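Local coordinates for formate dehydrogenase (Staphylococcus aureus, PDB 6TTB), which probably catalyses the NAD-dependent oxidation of formate to carbon dioxide, holding its dinucleotide cofactor in a pocket between two domains, at residues K60-E65 and G339-L344; G120-D125 and T274-I279; V152-I157 and G296-V301. One frame throughout, in Å; residues are numbered along the deposited sequence.

In the fold
Following the chain from the N terminus, 60-65 comes first, on a helix beside the parallel sheet of the N-terminal domain, and the loop it opens is closed only near the end of the chain by 339-344 (contact 1). Contacts 2 and 3 nest inside that long loop and cross each other, their segments alternating as 120-125, 152-157, 274-279, 296-301. Contact 1 ties the C-terminal helix 330-348 back onto the first domain. Contact 2 bridges a loop of that domain to the Rossmann domain, and contact 3 packs helix 144-160 on strand 294-299 within the latter. Contacts 2 and 3 touch through A275 and V301 and share NAD; the centre of contact 1 lies about 25 Å from that of contact 2.

Contact 1 (K60-E65 and G339-L344); sequences KTFLEE and GVKDIL
K341 lies along F62 and carries its NZ on to a salt bridge with E337, four residues earlier on its own helix. Across the segments the contact is between carbons: K341 CD sits 3.4 Å from F62 CD2, and K341 CG stands over one ring face, 4.2 Å above its plane and displaced toward the rim. With CG anti to the backbone N (chi1 174°), the F62 ring reaches across to helix 339-344, while the bent lysine chain runs past it in the opposite direction. R66 adds a cation-pi contact to the same ring. Beyond the lysine, L344 CB approaches F62 CE1 obliquely at 4.2 Å. Closer to the sheet, L63 CD2 and L344 CD1 touch at 4.1 Å, their side chains crossing nearly at a right angle. L63 also lies against F70, and L344 against I115, so both leucines fill the layer between helices and strands. The short axes are 11.6 Å apart and only 5° from parallel, a wide spacing bridged by the long side chains. The C-terminal helix thus returns to the N-terminal sheet (strand order 2-1-3-4-5), as in D-2-hydroxyacid dehydrogenases, whose flavodoxin-like catalytic domain is completed by that helix.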
loop_
_atom_site.group_PDB
_atom_site.type_symbol
_atom_site.label_atom_id
_atom_site.label_comp_id
_atom_site.label_asym_id
_atom_site.label_seq_id
_atom_site.Cartn_x
_atom_site.Cartn_y
_atom_site.Cartn_z
ATOM N N LYS A 60 20.615 -27.340 11.137
ATOM C CA LYS A 60 21.581 -28.365 10.771
ATOM C C LYS A 60 22.516 -28.599 11.918
ATOM O O LYS A 60 22.593 -29.701 12.402
ATOM C CB LYS A 60 22.455 -27.865 9.635
ATOM C CG LYS A 60 23.360 -28.874 8.925
ATOM C CD LYS A 60 23.564 -28.204 7.572
ATOM C CE LYS A 60 22.537 -27.046 7.396
ATOM N NZ LYS A 60 22.323 -26.641 5.977
ATOM N N THR A 61 23.271 -27.559 12.297
ATOM C CA THR A 61 24.110 -27.565 13.479
ATOM C C THR A 61 23.277 -27.767 14.738
ATOM O O THR A 61 23.576 -28.643 15.534
ATOM C CB THR A 61 24.971 -26.297 13.571
ATOM O OG1 THR A 61 24.754 -25.575 12.369
ATOM C CG2 THR A 61 26.466 -26.572 13.660
ATOM N N PHE A 62 22.196 -27.004 14.903
ATOM C CA PHE A 62 21.409 -27.111 16.122
ATOM C C PHE A 62 21.000 -28.551 16.350
ATOM O O PHE A 62 20.994 -29.015 17.475
ATOM C CB PHE A 62 20.151 -26.268 16.040
ATOM C CG PHE A 62 19.236 -26.467 17.216
ATOM C CD1 PHE A 62 18.340 -27.515 17.249
ATOM C CD2 PHE A 62 19.290 -25.621 18.301
ATOM C CE1 PHE A 62 17.515 -27.725 18.348
ATOM C CE2 PHE A 62 18.450 -25.811 19.377
ATOM C CZ PHE A 62 17.577 -26.880 19.411
ATOM N N LEU A 63 20.615 -29.243 15.274
ATOM C CA LEU A 63 20.164 -30.633 15.368
ATOM C C LEU A 63 21.351 -31.585 15.401
ATOM O O LEU A 63 21.431 -32.427 16.268
ATOM C CB LEU A 63 19.244 -30.963 14.187
ATOM C CG LEU A 63 17.818 -30.433 14.323
ATOM C CD1 LEU A 63 16.963 -30.831 13.140
ATOM C CD2 LEU A 63 17.207 -30.899 15.617
ATOM N N GLU A 64 22.224 -31.493 14.399
ATOM C CA GLU A 64 23.380 -32.374 14.291
ATOM C C GLU A 64 24.344 -32.145 15.463
ATOM O O GLU A 64 25.368 -32.783 15.551
ATOM C CB GLU A 64 24.082 -32.190 12.932
ATOM C CG GLU A 64 23.328 -32.809 11.737
ATOM C CD GLU A 64 23.850 -32.455 10.331
ATOM O OE1 GLU A 64 25.052 -32.747 10.021
ATOM O OE2 GLU A 64 23.066 -31.889 9.541
ATOM N N GLU A 65 23.991 -31.259 16.374
ATOM C CA GLU A 65 24.825 -30.983 17.526
ATOM C C GLU A 65 24.283 -31.720 18.720
ATOM O O GLU A 65 24.834 -31.613 19.795
ATOM C CB GLU A 65 24.675 -29.528 17.939
ATOM C CG GLU A 65 25.905 -28.953 18.601
ATOM C CD GLU A 65 26.188 -27.533 18.113
ATOM O OE1 GLU A 65 25.756 -26.579 18.794
ATOM O OE2 GLU A 65 26.750 -27.386 16.989
ATOM N N GLY A 339 11.480 -19.915 17.534
ATOM C CA GLY A 339 10.397 -20.742 17.974
ATOM C C GLY A 339 10.633 -22.216 17.630
ATOM O O GLY A 339 10.562 -23.100 18.504
ATOM N N VAL A 340 10.919 -22.497 16.349
ATOM C CA VAL A 340 11.095 -23.881 15.967
ATOM C C VAL A 340 12.138 -24.479 16.899
ATOM O O VAL A 340 12.011 -25.621 17.317
ATOM C CB VAL A 340 11.468 -24.041 14.479
ATOM C CG1 VAL A 340 12.214 -25.334 14.189
ATOM C CG2 VAL A 340 10.249 -23.986 13.604
ATOM N N LYS A 341 13.170 -23.680 17.214
ATOM C CA LYS A 341 14.286 -24.151 18.020
ATOM C C LYS A 341 13.787 -24.458 19.421
ATOM O O LYS A 341 14.024 -25.548 19.925
ATOM C CB LYS A 341 15.487 -23.185 18.020
ATOM C CG LYS A 341 16.324 -23.143 16.746
ATOM C CD LYS A 341 17.792 -22.896 17.013
ATOM C CE LYS A 341 18.370 -21.729 16.216
ATOM N NZ LYS A 341 19.283 -22.153 15.112
ATOM N N ASP A 342 13.077 -23.505 20.019
ATOM C CA ASP A 342 12.572 -23.701 21.380
ATOM C C ASP A 342 11.675 -24.949 21.460
ATOM O O ASP A 342 11.778 -25.777 22.394
ATOM C CB ASP A 342 11.887 -22.457 21.940
ATOM C CG ASP A 342 11.571 -22.617 23.413
ATOM O OD1 ASP A 342 12.535 -22.450 24.274
ATOM O OD2 ASP A 342 10.370 -22.940 23.729
ATOM N N ILE A 343 10.789 -25.089 20.480
ATOM C CA ILE A 343 9.889 -26.232 20.435
ATOM C C ILE A 343 10.702 -27.518 20.509
ATOM O O ILE A 343 10.479 -28.332 21.405
ATOM C CB ILE A 343 9.035 -26.159 19.159
ATOM C CG1 ILE A 343 7.756 -25.346 19.389
ATOM C CG2 ILE A 343 8.758 -27.535 18.588
ATOM C CD1 ILE A 343 7.336 -24.517 18.181
ATOM N N LEU A 344 11.604 -27.708 19.522
ATOM C CA LEU A 344 12.427 -28.910 19.418
ATOM C C LEU A 344 13.155 -29.186 20.743
ATOM O O LEU A 344 13.362 -30.336 21.109
ATOM C CB LEU A 344 13.430 -28.726 18.300
ATOM C CG LEU A 344 12.852 -28.551 16.905
ATOM C CD1 LEU A 344 13.973 -28.370 15.894
ATOM C CD2 LEU A 344 12.010 -29.729 16.508
#

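Contact 2 (G120-D125 and T274-I279); sequences GSDHVD and TARGKI. With NAD (nicotinamide-adenine-dinucleotide), chain C.
The ionic part of this contact is one salt bridge, from D122 OD1 to R276 NH1 at 2.7 Å. The bridge is one-sided: D122 OD2 stays 4.2 Å from R276 NH1. Carboxylate and guanidinium planes differ by 21°, but OD1 approaches the cation obliquely, while the side chains run past each other in opposite directions. R276 CG lies beside the backbone N, anti to the carbonyl carbon, and the chain bends at chi2 before extending to D122 and the ribose. Hydrogen bonding joins the same arginine to the cofactor. R276 NE donates to NAD O2D at 2.5 Å, nearly straight at 167°, with that ribose hydroxyl at the guanidinium edge; R276 is thus held by the aspartate at one nitrogen and by NAD at another. Further along the nicotinamide half, NAD N7N donates to T274 O over 3.3 Å, at 171°. Packing is supplied by G120, whose CA lies over one guanidinium face, 4.3 Å from R276 CZ; its phi is positive, a conformation glycine readily adopts. D122 is presented by a type I turn from S121 to V124. Loops from both domains meeting at the nicotinamide ribose are characteristic of the interdomain cleft of NAD-dependent D-2-hydroxyacid dehydrogenases.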
loop_
_atom_site.group_PDB
_atom_site.type_symbol
_atom_site.label_atom_id
_atom_site.label_comp_id
_atom_site.label_asym_id
_atom_site.label_seq_id
_atom_site.Cartn_x
_atom_site.Cartn_y
_atom_site.Cartn_z
ATOM N N GLY A 120 0.045 -21.410 10.766
ATOM C CA GLY A 120 -0.963 -21.847 9.834
ATOM C C GLY A 120 -0.718 -23.293 9.446
ATOM O O GLY A 120 0.234 -23.596 8.713
ATOM N N SER A 121 -1.563 -24.176 9.963
ATOM C CA SER A 121 -1.315 -25.592 9.888
ATOM C C SER A 121 -2.340 -26.251 9.020
ATOM O O SER A 121 -2.628 -27.418 9.201
ATOM C CB SER A 121 -1.325 -26.157 11.206
ATOM O OG SER A 121 -0.289 -25.526 11.910
ATOM N N ASP A 122 -2.927 -25.501 8.110
ATOM C CA ASP A 122 -4.008 -26.152 7.391
ATOM C C ASP A 122 -3.402 -27.147 6.418
ATOM O O ASP A 122 -4.136 -27.935 5.885
ATOM C CB ASP A 122 -5.158 -25.228 6.936
ATOM C CG ASP A 122 -4.673 -23.849 6.454
ATOM O OD1 ASP A 122 -3.982 -23.126 7.269
ATOM O OD2 ASP A 122 -4.897 -23.521 5.241
ATOM N N HIS A 123 -2.060 -27.244 6.355
ATOM C CA HIS A 123 -1.400 -28.177 5.433
ATOM C C HIS A 123 -1.334 -29.566 6.060
ATOM O O HIS A 123 -0.768 -30.513 5.488
ATOM C CB HIS A 123 0.005 -27.657 4.988
ATOM C CG HIS A 123 0.951 -27.388 6.146
ATOM N ND1 HIS A 123 0.739 -26.364 7.107
ATOM C CD2 HIS A 123 2.053 -28.037 6.575
ATOM C CE1 HIS A 123 1.659 -26.447 8.078
ATOM N NE2 HIS A 123 2.498 -27.431 7.758
ATOM N N VAL A 124 -1.926 -29.710 7.227
ATOM C CA VAL A 124 -1.824 -30.984 7.947
ATOM C C VAL A 124 -3.224 -31.459 8.249
ATOM O O VAL A 124 -4.008 -30.681 8.797
ATOM C CB VAL A 124 -1.016 -30.856 9.274
ATOM C CG1 VAL A 124 -0.828 -32.205 9.959
ATOM C CG2 VAL A 124 0.350 -30.178 9.059
ATOM N N ASP A 125 -3.484 -32.755 7.971
ATOM C CA ASP A 125 -4.742 -33.397 8.291
ATOM C C ASP A 125 -4.874 -33.554 9.806
ATOM O O ASP A 125 -4.438 -34.567 10.346
ATOM C CB ASP A 125 -4.776 -34.792 7.698
ATOM C CG ASP A 125 -6.182 -35.348 7.648
ATOM O OD1 ASP A 125 -6.740 -35.788 8.761
ATOM O OD2 ASP A 125 -6.713 -35.343 6.548
ATOM N N THR A 274 -5.150 -11.341 4.227
ATOM C CA THR A 274 -3.896 -11.919 4.530
ATOM C C THR A 274 -4.050 -12.960 5.668
ATOM O O THR A 274 -3.100 -13.156 6.483
ATOM C CB THR A 274 -3.076 -10.821 5.156
ATOM O OG1 THR A 274 -3.910 -10.250 6.197
ATOM C CG2 THR A 274 -2.628 -9.820 4.123
ATOM N N ALA A 275 -5.273 -13.535 5.813
ATOM C CA ALA A 275 -5.507 -14.567 6.816
ATOM C C ALA A 275 -5.343 -15.941 6.159
ATOM O O ALA A 275 -4.239 -16.473 6.175
ATOM C CB ALA A 275 -6.795 -14.373 7.552
ATOM N N ARG A 276 -6.374 -16.485 5.504
ATOM C CA ARG A 276 -6.120 -17.684 4.697
ATOM C C ARG A 276 -6.948 -17.684 3.411
ATOM O O ARG A 276 -8.121 -17.380 3.435
ATOM C CB ARG A 276 -6.200 -19.032 5.460
ATOM C CG ARG A 276 -5.951 -18.976 6.958
ATOM C CD ARG A 276 -4.902 -19.952 7.451
ATOM N NE ARG A 276 -4.895 -19.976 8.932
ATOM C CZ ARG A 276 -5.231 -21.023 9.693
ATOM N NH1 ARG A 276 -5.605 -22.157 9.130
ATOM N NH2 ARG A 276 -5.242 -20.914 11.016
ATOM N N GLY A 277 -6.321 -18.143 2.314
ATOM C CA GLY A 277 -6.928 -18.208 0.995
ATOM C C GLY A 277 -8.384 -18.662 1.008
ATOM O O GLY A 277 -9.226 -18.032 0.345
ATOM N N LYS A 278 -8.667 -19.806 1.697
ATOM C CA LYS A 278 -9.930 -20.546 1.489
ATOM C C LYS A 278 -11.112 -19.783 2.065
ATOM O O LYS A 278 -12.252 -20.155 1.810
ATOM C CB LYS A 278 -9.929 -21.902 2.211
ATOM C CG LYS A 278 -10.397 -23.121 1.415
ATOM C CD LYS A 278 -11.071 -24.163 2.335
ATOM C CE LYS A 278 -11.301 -25.542 1.730
ATOM N NZ LYS A 278 -12.249 -25.484 0.595
ATOM N N ILE A 279 -10.872 -18.780 2.907
ATOM C CA ILE A 279 -12.021 -18.037 3.440
ATOM C C ILE A 279 -12.754 -17.370 2.283
ATOM O O ILE A 279 -13.978 -17.041 2.387
ATOM C CB ILE A 279 -11.636 -16.971 4.465
ATOM C CG1 ILE A 279 -11.144 -17.598 5.754
ATOM C CG2 ILE A 279 -12.813 -15.994 4.705
ATOM C CD1 ILE A 279 -10.287 -16.694 6.563
HETATM P PA NAD C . -6.195 -14.584 16.626
HETATM O O1A NAD C . -6.649 -15.877 17.213
HETATM O O2A NAD C . -5.528 -13.515 17.471
HETATM O O5B NAD C . -7.368 -13.936 15.730
HETATM C C5B NAD C . -8.530 -14.697 15.342
HETATM C C4B NAD C . -9.735 -14.079 16.007
HETATM O O4B NAD C . -10.847 -14.228 15.103
HETATM C C3B NAD C . -10.150 -14.715 17.355
HETATM O O3B NAD C . -9.895 -13.931 18.520
HETATM C C2B NAD C . -11.644 -15.030 17.211
HETATM O O2B NAD C . -12.434 -14.468 18.239
HETATM C C1B NAD C . -12.022 -14.520 15.812
HETATM N N9A NAD C . -12.847 -15.472 15.061
HETATM C C8A NAD C . -13.073 -16.805 15.378
HETATM N N7A NAD C . -13.985 -17.374 14.625
HETATM C C5A NAD C . -14.471 -16.342 13.822
HETATM C C6A NAD C . -15.503 -16.276 12.841
HETATM N N6A NAD C . -16.313 -17.273 12.535
HETATM N N1A NAD C . -15.769 -15.060 12.300
HETATM C C2A NAD C . -14.986 -14.023 12.640
HETATM N N3A NAD C . -13.971 -13.975 13.508
HETATM C C4A NAD C . -13.762 -15.166 14.079
HETATM O O3 NAD C . -5.211 -14.927 15.470
HETATM P PN NAD C . -4.298 -13.861 14.786
HETATM O O1N NAD C . -2.937 -14.016 15.412
HETATM O O2N NAD C . -4.972 -12.521 14.832
HETATM O O5D NAD C . -4.293 -14.428 13.268
HETATM C C5D NAD C . -5.262 -13.904 12.309
HETATM C C4D NAD C . -5.243 -14.811 11.129
HETATM O O4D NAD C . -4.151 -14.399 10.270
HETATM C C3D NAD C . -5.000 -16.289 11.518
HETATM O O3D NAD C . -6.137 -17.108 11.296
HETATM C C2D NAD C . -3.761 -16.702 10.718
HETATM O O2D NAD C . -3.882 -17.903 9.966
HETATM C C1D NAD C . -3.483 -15.541 9.781
HETATM N N1N NAD C . -2.034 -15.288 9.746
HETATM C C2N NAD C . -1.353 -15.284 8.490
HETATM C C3N NAD C . 0.038 -15.040 8.430
HETATM C C7N NAD C . 0.714 -14.739 7.091
HETATM O O7N NAD C . 1.913 -14.988 6.966
HETATM N N7N NAD C . -0.011 -14.189 6.097
HETATM C C4N NAD C . 0.773 -15.041 9.673
HETATM C C5N NAD C . 0.083 -15.081 10.904
HETATM C C6N NAD C . -1.317 -15.235 10.916
#

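Contact 3 (V152-I157 and G296-V301); sequences VMDLLI and GYAGDV. With NAD (nicotinamide-adenine-dinucleotide), chain C.
A chi1 of -67° sets D154 CG anti to its own carbonyl carbon and beside the backbone N, which brings the carboxylate up to A298 and G299. On the strand side, a chi1 of 77° places D300 CG between backbone N and carbonyl carbon, directing that carboxylate to the cofactor. The D154 contact is mainly van der Waals. A298 CB lies 3.6 Å from D154 CG and equally near D154 CB, so the methyl packs on the CB-CG part of the side chain, with D154 OD1 a little farther from A298 CB at 3.9 Å. D154 OD2 comes within 3.2 Å of G299 N, yet the angle is too poor for a hydrogen bond. A298 is bonded through its backbone to L271 and N273 of the adjacent strand. This strand is the sixth in order across the seven-stranded parallel sheet of the Rossmann domain, between 269-273 and 319-321, and helix 144-160 packs on a face of the sheet, with D154 and L155 also touching V272 and I157 touching A320. The same helix also meets the second subunit: L156 packs on L156 of that subunit, and M153 and I157 on Y162 of that subunit. At the C-terminal end of the strand the chain turns to NAD. D300 OD1 accepts a weak hydrogen bond from NAD N7N at 3.4 Å, while D300 OD2 takes the backbone N of S326, a second tie, which should limit the rotation of the carboxylate. D154 OD2 and D300 OD1 stand 6.3 Å apart, not in contact. V301 CG1 rests 3.8 Å from NAD N7N and packs against A275 O.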
loop_
_atom_site.group_PDB
_atom_site.type_symbol
_atom_site.label_atom_id
_atom_site.label_comp_id
_atom_site.label_asym_id
_atom_site.label_seq_id
_atom_site.Cartn_x
_atom_site.Cartn_y
_atom_site.Cartn_z
ATOM N N VAL A 152 -2.291 -3.215 6.089
ATOM C CA VAL A 152 -2.595 -1.798 5.968
ATOM C C VAL A 152 -1.971 -1.305 4.683
ATOM O O VAL A 152 -2.602 -0.535 3.942
ATOM C CB VAL A 152 -2.248 -0.956 7.223
ATOM C CG1 VAL A 152 -2.903 -1.519 8.466
ATOM C CG2 VAL A 152 -0.830 -0.935 7.458
ATOM N N MET A 153 -0.851 -1.929 4.304
ATOM C CA MET A 153 -0.211 -1.583 3.032
ATOM C C MET A 153 -1.172 -1.891 1.888
ATOM O O MET A 153 -1.446 -1.028 1.023
ATOM C CB MET A 153 1.048 -2.389 2.839
ATOM C CG MET A 153 1.695 -2.217 1.532
ATOM S SD MET A 153 3.121 -3.344 1.424
ATOM C CE MET A 153 2.306 -4.899 1.007
ATOM N N ASP A 154 -1.752 -3.088 1.952
ATOM C CA ASP A 154 -2.776 -3.489 1.005
ATOM C C ASP A 154 -3.929 -2.495 0.975
ATOM O O ASP A 154 -4.385 -2.160 -0.131
ATOM C CB ASP A 154 -3.264 -4.912 1.260
ATOM C CG ASP A 154 -2.252 -6.030 1.003
ATOM O OD1 ASP A 154 -1.275 -5.808 0.384
ATOM O OD2 ASP A 154 -2.540 -7.122 1.364
ATOM N N LEU A 155 -4.464 -2.071 2.157
ATOM C CA LEU A 155 -5.521 -1.038 2.131
ATOM C C LEU A 155 -5.039 0.118 1.286
ATOM O O LEU A 155 -5.647 0.445 0.309
ATOM C CB LEU A 155 -5.873 -0.498 3.521
ATOM C CG LEU A 155 -7.008 -1.190 4.306
ATOM C CD1 LEU A 155 -7.952 -2.017 3.392
ATOM C CD2 LEU A 155 -6.407 -2.063 5.344
ATOM N N LEU A 156 -3.870 0.655 1.632
ATOM C CA LEU A 156 -3.348 1.821 0.978
ATOM C C LEU A 156 -3.201 1.567 -0.516
ATOM O O LEU A 156 -3.722 2.315 -1.295
ATOM C CB LEU A 156 -2.022 2.187 1.650
ATOM C CG LEU A 156 -2.154 2.790 3.059
ATOM C CD1 LEU A 156 -0.853 2.718 3.818
ATOM C CD2 LEU A 156 -2.626 4.231 3.007
ATOM N N ILE A 157 -2.516 0.493 -0.918
ATOM C CA ILE A 157 -2.281 0.225 -2.346
ATOM C C ILE A 157 -3.619 0.162 -3.063
ATOM O O ILE A 157 -3.765 0.626 -4.159
ATOM C CB ILE A 157 -1.498 -1.097 -2.535
ATOM C CG1 ILE A 157 -0.066 -0.998 -2.026
ATOM C CG2 ILE A 157 -1.554 -1.582 -3.988
ATOM C CD1 ILE A 157 0.697 -2.285 -2.119
ATOM N N GLY A 296 -11.448 -3.628 -5.682
ATOM C CA GLY A 296 -10.121 -4.265 -5.649
ATOM C C GLY A 296 -10.025 -5.360 -4.606
ATOM O O GLY A 296 -10.799 -5.326 -3.637
ATOM N N TYR A 297 -9.045 -6.316 -4.799
ATOM C CA TYR A 297 -8.663 -7.316 -3.765
ATOM C C TYR A 297 -7.140 -7.355 -3.640
ATOM O O TYR A 297 -6.403 -7.364 -4.655
ATOM C CB TYR A 297 -9.215 -8.732 -4.060
ATOM C CG TYR A 297 -8.776 -9.873 -3.125
ATOM C CD1 TYR A 297 -7.590 -10.551 -3.334
ATOM C CD2 TYR A 297 -9.573 -10.331 -2.075
ATOM C CE1 TYR A 297 -7.214 -11.647 -2.581
ATOM C CE2 TYR A 297 -9.170 -11.390 -1.248
ATOM C CZ TYR A 297 -7.992 -12.075 -1.520
ATOM O OH TYR A 297 -7.519 -13.104 -0.705
ATOM N N ALA A 298 -6.677 -7.347 -2.389
ATOM C CA ALA A 298 -5.296 -7.701 -2.092
ATOM C C ALA A 298 -5.234 -8.685 -0.947
ATOM O O ALA A 298 -6.271 -9.031 -0.348
ATOM C CB ALA A 298 -4.440 -6.501 -1.799
ATOM N N GLY A 299 -3.982 -9.099 -0.655
ATOM C CA GLY A 299 -3.635 -10.143 0.287
ATOM C C GLY A 299 -2.506 -10.977 -0.249
ATOM O O GLY A 299 -2.142 -10.802 -1.383
ATOM N N ASP A 300 -2.049 -11.962 0.538
ATOM C CA ASP A 300 -0.863 -12.749 0.199
ATOM C C ASP A 300 -1.091 -14.257 0.462
ATOM O O ASP A 300 -0.090 -15.025 0.567
ATOM C CB ASP A 300 0.394 -12.236 0.920
ATOM C CG ASP A 300 0.489 -12.642 2.402
ATOM O OD1 ASP A 300 -0.589 -12.868 3.055
ATOM O OD2 ASP A 300 1.632 -12.757 2.913
ATOM N N VAL A 301 -2.376 -14.676 0.595
ATOM C CA VAL A 301 -2.651 -16.049 1.040
ATOM C C VAL A 301 -3.502 -16.741 -0.015
ATOM O O VAL A 301 -4.365 -16.093 -0.601
ATOM C CB VAL A 301 -3.331 -16.089 2.422
ATOM C CG1 VAL A 301 -2.397 -15.738 3.535
ATOM C CG2 VAL A 301 -4.587 -15.224 2.479
HETATM P PA NAD C . -6.195 -14.584 16.626
HETATM O O1A NAD C . -6.649 -15.877 17.213
HETATM O O2A NAD C . -5.528 -13.515 17.471
HETATM O O5B NAD C . -7.368 -13.936 15.730
HETATM C C5B NAD C . -8.530 -14.697 15.342
HETATM C C4B NAD C . -9.735 -14.079 16.007
HETATM O O4B NAD C . -10.847 -14.228 15.103
HETATM C C3B NAD C . -10.150 -14.715 17.355
HETATM O O3B NAD C . -9.895 -13.931 18.520
HETATM C C2B NAD C . -11.644 -15.030 17.211
HETATM O O2B NAD C . -12.434 -14.468 18.239
HETATM C C1B NAD C . -12.022 -14.520 15.812
HETATM N N9A NAD C . -12.847 -15.472 15.061
HETATM C C8A NAD C . -13.073 -16.805 15.378
HETATM N N7A NAD C . -13.985 -17.374 14.625
HETATM C C5A NAD C . -14.471 -16.342 13.822
HETATM C C6A NAD C . -15.503 -16.276 12.841
HETATM N N6A NAD C . -16.313 -17.273 12.535
HETATM N N1A NAD C . -15.769 -15.060 12.300
HETATM C C2A NAD C . -14.986 -14.023 12.640
HETATM N N3A NAD C . -13.971 -13.975 13.508
HETATM C C4A NAD C . -13.762 -15.166 14.079
HETATM O O3 NAD C . -5.211 -14.927 15.470
HETATM P PN NAD C . -4.298 -13.861 14.786
HETATM O O1N NAD C . -2.937 -14.016 15.412
HETATM O O2N NAD C . -4.972 -12.521 14.832
HETATM O O5D NAD C . -4.293 -14.428 13.268
HETATM C C5D NAD C . -5.262 -13.904 12.309
HETATM C C4D NAD C . -5.243 -14.811 11.129
HETATM O O4D NAD C . -4.151 -14.399 10.270
HETATM C C3D NAD C . -5.000 -16.289 11.518
HETATM O O3D NAD C . -6.137 -17.108 11.296
HETATM C C2D NAD C . -3.761 -16.702 10.718
HETATM O O2D NAD C . -3.882 -17.903 9.966
HETATM C C1D NAD C . -3.483 -15.541 9.781
HETATM N N1N NAD C . -2.034 -15.288 9.746
HETATM C C2N NAD C . -1.353 -15.284 8.490
HETATM C C3N NAD C . 0.038 -15.040 8.430
HETATM C C7N NAD C . 0.714 -14.739 7.091
HETATM O O7N NAD C . 1.913 -14.988 6.966
HETATM N N7N NAD C . -0.011 -14.189 6.097
HETATM C C4N NAD C . 0.773 -15.041 9.673
HETATM C C5N NAD C . 0.083 -15.081 10.904
HETATM C C6N NAD C . -1.317 -15.235 10.916
#